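Local coordinates for protein vacuolar aminopeptidase 1 (Saccharomyces cerevisiae, PDB 5JGF) that removes amino acids, preferably neutral or hydrophobic ones, from the N-terminus of peptides in the vacuole, using zinc, at residues His361-Leu373 with Gly445-Asn457. Residues are numbered along the deposited sequence; the frame is centred on the assembly and turned at random.
Sequences HFPVPNVGITLSL and GSKDVGLGVKFFN
The loop that leads into strand 369-372 packs against the first turns of the last helix, 448-468, with N366 and D448 meeting near the N-terminal end of the helix and I369 meeting F455 further along. Backbone N of N366 gives a nearly straight bond (170°) to OD1 of D448, 3.0 Å long. It arrives on the syn side of the carboxylate, 35° out of its plane. OD1 also takes a weak bond from G445 N. The other oxygen, D448 OD2, lies 2.6 Å from a water, and that water accepts a bond from V367 N. The carboxylate thus holds the loop at N366 directly, and at V367 through the water. With an alanine in place of D448, N366 N would probably lose its acceptor and the bridging water one of its ties, so the loop 365-367 would be freer to shift.

N366 also accepts a bond, through its side chain. Its CG stands anti to its carbonyl carbon (chi1 -51°), which brings OD1 to where it accepts a hydrogen bond from the backbone N of K447, 2.8 Å away; the donor stands well off the plane of the amide carbonyl. Its ND2 is bound to H254 O. A second water links N366 O to K447 NZ. L451 points from the helix toward the loop and sets CD1 against N366 C at 3.4 Å.

Strand 369-372 belongs to the large mixed sheet of the M18 peptidase, between strands 426-434 and 400-403, and the helix lies against that sheet. Here the contact is apolar. I369 CG2 sits over the centre of the F455 ring, 3.9 Å from the centroid, in a CH-pi contact. The other branch of I369 runs past one side of that ring, CG1 near F455 CD2, and puts CD1 3.9 Å from F456 CZ. F456 also packs on A269 and A273 of helix 261-278. The F456 side chain is about 12 Å from a bound zinc ion.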
ATOM      1  N   HIS D 361      15.287  -9.657 -36.251  1.00 14.18           N
ATOM      2  CA  HIS D 361      14.087 -10.465 -36.452  1.00 14.01           C
ATOM      3  C   HIS D 361      12.809  -9.642 -36.600  1.00 13.23           C
ATOM      4  O   HIS D 361      11.792  -9.934 -35.968  1.00 13.17           O
ATOM      5  CB  HIS D 361      13.896 -11.471 -35.312  1.00 13.76           C
ATOM      6  CG  HIS D 361      15.027 -12.440 -35.157  1.00 14.77           C
ATOM      7  ND1 HIS D 361      16.234 -12.092 -34.592  1.00 14.74           N
ATOM      8  CD2 HIS D 361      15.125 -13.754 -35.476  1.00 15.25           C
ATOM      9  CE1 HIS D 361      17.027 -13.149 -34.565  1.00 14.72           C
ATOM     10  NE2 HIS D 361      16.379 -14.170 -35.095  1.00 14.46           N
ATOM     11  N   PHE D 362      12.869  -8.599 -37.417  1.00 13.15           N
ATOM     12  CA  PHE D 362      11.690  -7.792 -37.685  1.00 13.41           C
ATOM     13  C   PHE D 362      11.737  -7.358 -39.142  1.00 12.95           C
ATOM     14  O   PHE D 362      12.815  -7.180 -39.714  1.00 14.85           O
ATOM     15  CB  PHE D 362      11.596  -6.576 -36.744  1.00 14.31           C
ATOM     16  CG  PHE D 362      12.760  -5.626 -36.833  1.00 13.84           C
ATOM     17  CD1 PHE D 362      12.928  -4.804 -37.942  1.00 14.55           C
ATOM     18  CD2 PHE D 362      13.678  -5.541 -35.788  1.00 16.44           C
ATOM     19  CE1 PHE D 362      13.994  -3.904 -38.013  1.00 16.53           C
ATOM     20  CE2 PHE D 362      14.749  -4.643 -35.847  1.00 16.19           C
ATOM     21  CZ  PHE D 362      14.906  -3.824 -36.959  1.00 16.40           C
ATOM     22  N   PRO D 363      10.563  -7.227 -39.775  1.00 12.80           N
ATOM     23  CA  PRO D 363      10.456  -6.818 -41.175  1.00 11.77           C
ATOM     24  C   PRO D 363      10.245  -5.315 -41.335  1.00 13.19           C
ATOM     25  O   PRO D 363       9.860  -4.624 -40.393  1.00 11.68           O
ATOM     26  CB  PRO D 363       9.250  -7.605 -41.656  1.00 12.26           C
ATOM     27  CG  PRO D 363       8.336  -7.514 -40.459  1.00 11.78           C
ATOM     28  CD  PRO D 363       9.278  -7.767 -39.287  1.00 11.17           C
ATOM     29  N   VAL D 364      10.507  -4.822 -42.539  1.00 12.54           N
ATOM     30  CA  VAL D 364      10.312  -3.417 -42.856  1.00 13.19           C
ATOM     31  C   VAL D 364       9.412  -3.375 -44.087  1.00 13.21           C
ATOM     32  O   VAL D 364       9.194  -4.397 -44.738  1.00 12.60           O
ATOM     33  CB  VAL D 364      11.651  -2.700 -43.126  1.00 14.69           C
ATOM     34  CG1 VAL D 364      12.513  -2.746 -41.865  1.00 13.09           C
ATOM     35  CG2 VAL D 364      12.381  -3.351 -44.294  1.00 15.24           C
ATOM     36  N   PRO D 365       8.874  -2.197 -44.421  1.00 13.45           N
ATOM     37  CA  PRO D 365       7.987  -2.073 -45.582  1.00 13.66           C
ATOM     38  C   PRO D 365       8.611  -2.229 -46.967  1.00 14.22           C
ATOM     39  O   PRO D 365       9.792  -1.957 -47.170  1.00 12.84           O
ATOM     40  CB  PRO D 365       7.386  -0.674 -45.414  1.00 15.39           C
ATOM     41  CG  PRO D 365       7.589  -0.352 -43.945  1.00 15.32           C
ATOM     42  CD  PRO D 365       8.939  -0.930 -43.672  1.00 13.36           C
ATOM     43  N   ASN D 366       7.781  -2.673 -47.905  1.00 12.88           N
ATOM     44  CA  ASN D 366       8.145  -2.812 -49.313  1.00 13.65           C
ATOM     45  C   ASN D 366       9.364  -3.646 -49.687  1.00 14.60           C
ATOM     46  O   ASN D 366      10.067  -3.331 -50.652  1.00 14.70           O
ATOM     47  CB  ASN D 366       8.272  -1.408 -49.910  1.00 13.49           C
ATOM     48  CG  ASN D 366       7.052  -0.555 -49.620  1.00 13.59           C
ATOM     49  OD1 ASN D 366       5.922  -0.980 -49.848  1.00 14.80           O
ATOM     50  ND2 ASN D 366       7.273   0.651 -49.110  1.00 12.37           N
ATOM     51  N   VAL D 367       9.602  -4.719 -48.947  1.00 13.38           N
ATOM     52  CA  VAL D 367      10.734  -5.592 -49.231  1.00 14.91           C
ATOM     53  C   VAL D 367      10.262  -6.963 -49.702  1.00 15.83           C
ATOM     54  O   VAL D 367      10.674  -7.439 -50.759  1.00 15.44           O
ATOM     55  CB  VAL D 367      11.626  -5.760 -47.987  1.00 15.15           C
ATOM     56  CG1 VAL D 367      12.665  -6.849 -48.225  1.00 16.14           C
ATOM     57  CG2 VAL D 367      12.312  -4.435 -47.672  1.00 14.57           C
ATOM     58  N   GLY D 368       9.393  -7.593 -48.920  1.00 14.82           N
ATOM     59  CA  GLY D 368       8.899  -8.904 -49.296  1.00 14.79           C
ATOM     60  C   GLY D 368       8.175  -9.618 -48.173  1.00 15.56           C
ATOM     61  O   GLY D 368       7.962  -9.057 -47.098  1.00 14.11           O
ATOM     62  N   ILE D 369       7.807 -10.868 -48.429  1.00 15.03           N
ATOM     63  CA  ILE D 369       7.093 -11.687 -47.459  1.00 15.01           C
ATOM     64  C   ILE D 369       7.909 -11.834 -46.176  1.00 14.84           C
ATOM     65  O   ILE D 369       9.139 -11.791 -46.202  1.00 14.78           O
ATOM     66  CB  ILE D 369       6.791 -13.092 -48.054  1.00 16.20           C
ATOM     67  CG1 ILE D 369       5.580 -13.716 -47.357  1.00 16.53           C
ATOM     68  CG2 ILE D 369       8.022 -13.995 -47.932  1.00 16.24           C
ATOM     69  CD1 ILE D 369       4.256 -13.064 -47.732  1.00 16.26           C
ATOM     70  N   THR D 370       7.219 -12.006 -45.053  1.00 13.97           N
ATOM     71  CA  THR D 370       7.890 -12.163 -43.772  1.00 12.75           C
ATOM     72  C   THR D 370       7.602 -13.527 -43.170  1.00 13.10           C
ATOM     73  O   THR D 370       6.452 -13.925 -43.019  1.00 13.49           O
ATOM     74  CB  THR D 370       7.452 -11.069 -42.771  1.00 11.08           C
ATOM     75  OG1 THR D 370       7.843  -9.789 -43.279  1.00 13.59           O
ATOM     76  CG2 THR D 370       8.115 -11.289 -41.405  1.00 13.06           C
ATOM     77  N   LEU D 371       8.669 -14.245 -42.843  1.00 12.51           N
ATOM     78  CA  LEU D 371       8.553 -15.562 -42.251  1.00 16.37           C
ATOM     79  C   LEU D 371       8.300 -15.373 -40.753  1.00 15.95           C
ATOM     80  O   LEU D 371       8.982 -14.575 -40.102  1.00 16.58           O
ATOM     81  CB  LEU D 371       9.858 -16.325 -42.486  1.00 19.52           C
ATOM     82  CG  LEU D 371       9.831 -17.828 -42.753  1.00 24.08           C
ATOM     83  CD1 LEU D 371       8.761 -18.183 -43.781  1.00 24.92           C
ATOM     84  CD2 LEU D 371      11.210 -18.238 -43.250  1.00 24.78           C
ATOM     85  N   SER D 372       7.307 -16.078 -40.220  1.00 14.67           N
ATOM     86  CA  SER D 372       6.975 -15.987 -38.797  1.00 14.63           C
ATOM     87  C   SER D 372       7.615 -17.168 -38.087  1.00 16.70           C
ATOM     88  O   SER D 372       7.292 -18.328 -38.365  1.00 14.39           O
ATOM     89  CB  SER D 372       5.459 -16.010 -38.590  1.00 15.56           C
ATOM     90  OG  SER D 372       4.846 -14.871 -39.172  1.00 17.48           O
ATOM     91  N   LEU D 373       8.523 -16.865 -37.167  1.00 13.46           N
ATOM     92  CA  LEU D 373       9.248 -17.895 -36.444  1.00 16.02           C
ATOM     93  C   LEU D 373       9.009 -17.830 -34.945  1.00 15.18           C
ATOM     94  O   LEU D 373       8.984 -16.747 -34.361  1.00 16.59           O
ATOM     95  CB  LEU D 373      10.745 -17.748 -36.723  1.00 16.73           C
ATOM     96  CG  LEU D 373      11.162 -17.775 -38.194  1.00 20.51           C
ATOM     97  CD1 LEU D 373      12.122 -16.629 -38.478  1.00 20.82           C
ATOM     98  CD2 LEU D 373      11.800 -19.119 -38.517  1.00 22.24           C
ATOM     99  N   GLY D 445       3.164  -1.483 -46.418  1.00 12.58           N
ATOM    100  CA  GLY D 445       3.847  -0.797 -47.498  1.00 12.94           C
ATOM    101  C   GLY D 445       2.958  -0.748 -48.728  1.00 14.27           C
ATOM    102  O   GLY D 445       2.189  -1.674 -48.975  1.00 13.07           O
ATOM    103  N   SER D 446       3.055   0.328 -49.505  1.00 14.60           N
ATOM    104  CA  SER D 446       2.242   0.444 -50.716  1.00 14.97           C
ATOM    105  C   SER D 446       2.631  -0.602 -51.774  1.00 16.17           C
ATOM    106  O   SER D 446       1.834  -0.914 -52.658  1.00 16.27           O
ATOM    107  CB  SER D 446       2.363   1.853 -51.300  1.00 16.16           C
ATOM    108  OG  SER D 446       3.715   2.189 -51.559  1.00 18.13           O
ATOM    109  N   LYS D 447       3.845  -1.138 -51.683  1.00 15.58           N
ATOM    110  CA  LYS D 447       4.315  -2.169 -52.617  1.00 16.47           C
ATOM    111  C   LYS D 447       4.079  -3.593 -52.101  1.00 17.50           C
ATOM    112  O   LYS D 447       4.207  -4.566 -52.847  1.00 16.50           O
ATOM    113  CB  LYS D 447       5.825  -2.024 -52.877  1.00 17.98           C
ATOM    114  CG  LYS D 447       6.261  -0.960 -53.868  1.00 21.28           C
ATOM    115  CD  LYS D 447       7.696  -1.231 -54.349  1.00 23.00           C
ATOM    116  CE  LYS D 447       7.807  -2.620 -54.989  1.00 23.58           C
ATOM    117  NZ  LYS D 447       9.125  -2.816 -55.662  1.00 26.78           N
ATOM    118  N   ASP D 448       3.742  -3.719 -50.824  1.00 14.77           N
ATOM    119  CA  ASP D 448       3.563  -5.036 -50.228  1.00 15.62           C
ATOM    120  C   ASP D 448       2.452  -5.936 -50.758  1.00 13.03           C
ATOM    121  O   ASP D 448       2.599  -7.157 -50.758  1.00 14.24           O
ATOM    122  CB  ASP D 448       3.486  -4.893 -48.705  1.00 14.99           C
ATOM    123  CG  ASP D 448       4.856  -4.642 -48.093  1.00 17.06           C
ATOM    124  OD1 ASP D 448       5.005  -3.725 -47.259  1.00 17.11           O
ATOM    125  OD2 ASP D 448       5.798  -5.373 -48.461  1.00 17.92           O
ATOM    126  N   VAL D 449       1.349  -5.362 -51.219  1.00 14.09           N
ATOM    127  CA  VAL D 449       0.289  -6.194 -51.782  1.00 15.76           C
ATOM    128  C   VAL D 449       0.884  -6.894 -53.009  1.00 14.63           C
ATOM    129  O   VAL D 449       0.779  -8.113 -53.160  1.00 14.95           O
ATOM    130  CB  VAL D 449      -0.929  -5.350 -52.226  1.00 16.73           C
ATOM    131  CG1 VAL D 449      -1.943  -6.235 -52.938  1.00 19.10           C
ATOM    132  CG2 VAL D 449      -1.574  -4.689 -51.012  1.00 16.33           C
ATOM    133  N   GLY D 450       1.534  -6.111 -53.866  1.00 14.93           N
ATOM    134  CA  GLY D 450       2.145  -6.658 -55.067  1.00 16.19           C
ATOM    135  C   GLY D 450       3.262  -7.647 -54.785  1.00 15.15           C
ATOM    136  O   GLY D 450       3.366  -8.680 -55.446  1.00 15.59           O
ATOM    137  N   LEU D 451       4.111  -7.337 -53.809  1.00 14.04           N
ATOM    138  CA  LEU D 451       5.208  -8.235 -53.473  1.00 14.67           C
ATOM    139  C   LEU D 451       4.644  -9.545 -52.919  1.00 14.27           C
ATOM    140  O   LEU D 451       5.223 -10.616 -53.120  1.00 14.03           O
ATOM    141  CB  LEU D 451       6.144  -7.572 -52.455  1.00 15.21           C
ATOM    142  CG  LEU D 451       6.935  -6.372 -52.996  1.00 16.23           C
ATOM    143  CD1 LEU D 451       7.640  -5.659 -51.853  1.00 17.11           C
ATOM    144  CD2 LEU D 451       7.946  -6.840 -54.037  1.00 16.29           C
ATOM    145  N   GLY D 452       3.511  -9.452 -52.227  1.00 13.66           N
ATOM    146  CA  GLY D 452       2.877 -10.636 -51.674  1.00 13.36           C
ATOM    147  C   GLY D 452       2.356 -11.523 -52.792  1.00 14.07           C
ATOM    148  O   GLY D 452       2.612 -12.730 -52.817  1.00 13.67           O
ATOM    149  N   VAL D 453       1.620 -10.920 -53.721  1.00 14.70           N
ATOM    150  CA  VAL D 453       1.080 -11.659 -54.858  1.00 15.85           C
ATOM    151  C   VAL D 453       2.222 -12.343 -55.608  1.00 15.79           C
ATOM    152  O   VAL D 453       2.130 -13.517 -55.971  1.00 15.87           O
ATOM    153  CB  VAL D 453       0.346 -10.721 -55.841  1.00 16.15           C
ATOM    154  CG1 VAL D 453      -0.039 -11.487 -57.110  1.00 16.74           C
ATOM    155  CG2 VAL D 453      -0.901 -10.145 -55.181  1.00 15.71           C
ATOM    156  N   LYS D 454       3.298 -11.600 -55.831  1.00 16.48           N
ATOM    157  CA  LYS D 454       4.452 -12.125 -56.548  1.00 17.61           C
ATOM    158  C   LYS D 454       5.022 -13.352 -55.847  1.00 17.54           C
ATOM    159  O   LYS D 454       5.314 -14.363 -56.486  1.00 16.41           O
ATOM    160  CB  LYS D 454       5.527 -11.039 -56.677  1.00 18.53           C
ATOM    161  CG  LYS D 454       6.747 -11.459 -57.485  1.00 21.53           C
ATOM    162  CD  LYS D 454       7.657 -10.263 -57.754  1.00 24.19           C
ATOM    163  CE  LYS D 454       9.062 -10.481 -57.216  1.00 28.18           C
ATOM    164  NZ  LYS D 454       9.741 -11.654 -57.834  1.00 27.67           N
ATOM    165  N   PHE D 455       5.167 -13.276 -54.530  1.00 15.80           N
ATOM    166  CA  PHE D 455       5.701 -14.408 -53.793  1.00 16.10           C
ATOM    167  C   PHE D 455       4.784 -15.628 -53.859  1.00 15.59           C
ATOM    168  O   PHE D 455       5.239 -16.736 -54.140  1.00 16.01           O
ATOM    169  CB  PHE D 455       5.930 -14.042 -52.327  1.00 15.61           C
ATOM    170  CG  PHE D 455       6.355 -15.206 -51.492  1.00 16.02           C
ATOM    171  CD1 PHE D 455       7.649 -15.706 -51.585  1.00 16.65           C
ATOM    172  CD2 PHE D 455       5.446 -15.844 -50.659  1.00 15.80           C
ATOM    173  CE1 PHE D 455       8.029 -16.829 -50.861  1.00 17.90           C
ATOM    174  CE2 PHE D 455       5.815 -16.969 -49.932  1.00 15.62           C
ATOM    175  CZ  PHE D 455       7.109 -17.464 -50.034  1.00 16.35           C
ATOM    176  N   PHE D 456       3.495 -15.427 -53.594  1.00 15.69           N
ATOM    177  CA  PHE D 456       2.531 -16.524 -53.611  1.00 14.37           C
ATOM    178  C   PHE D 456       2.398 -17.150 -54.995  1.00 17.40           C
ATOM    179  O   PHE D 456       2.161 -18.353 -55.120  1.00 17.18           O
ATOM    180  CB  PHE D 456       1.162 -16.030 -53.132  1.00 16.11           C
ATOM    181  CG  PHE D 456       1.124 -15.664 -51.672  1.00 15.62           C
ATOM    182  CD1 PHE D 456       0.407 -14.554 -51.239  1.00 14.82           C
ATOM    183  CD2 PHE D 456       1.799 -16.435 -50.731  1.00 16.00           C
ATOM    184  CE1 PHE D 456       0.364 -14.212 -49.888  1.00 15.77           C
ATOM    185  CE2 PHE D 456       1.762 -16.103 -49.375  1.00 17.24           C
ATOM    186  CZ  PHE D 456       1.045 -14.991 -48.955  1.00 15.83           C
ATOM    187  N   ASN D 457       2.545 -16.329 -56.029  1.00 16.44           N
ATOM    188  CA  ASN D 457       2.459 -16.814 -57.403  1.00 19.64           C
ATOM    189  C   ASN D 457       3.653 -17.740 -57.612  1.00 19.49           C
ATOM    190  O   ASN D 457       3.520 -18.835 -58.167  1.00 19.46           O
ATOM    191  CB  ASN D 457       2.523 -15.643 -58.389  1.00 21.28           C
ATOM    192  CG  ASN D 457       2.265 -16.071 -59.828  1.00 26.51           C
ATOM    193  OD1 ASN D 457       2.857 -15.533 -60.759  1.00 31.55           O
ATOM    194  ND2 ASN D 457       1.368 -17.031 -60.012  1.00 27.48           N
TER
HETATM  195  O   HOH W   1       7.869  -5.779 -46.909  1.00 11.67           O
HETATM  196  O   HOH W   2      10.659  -3.756 -53.576  1.00 44.63           O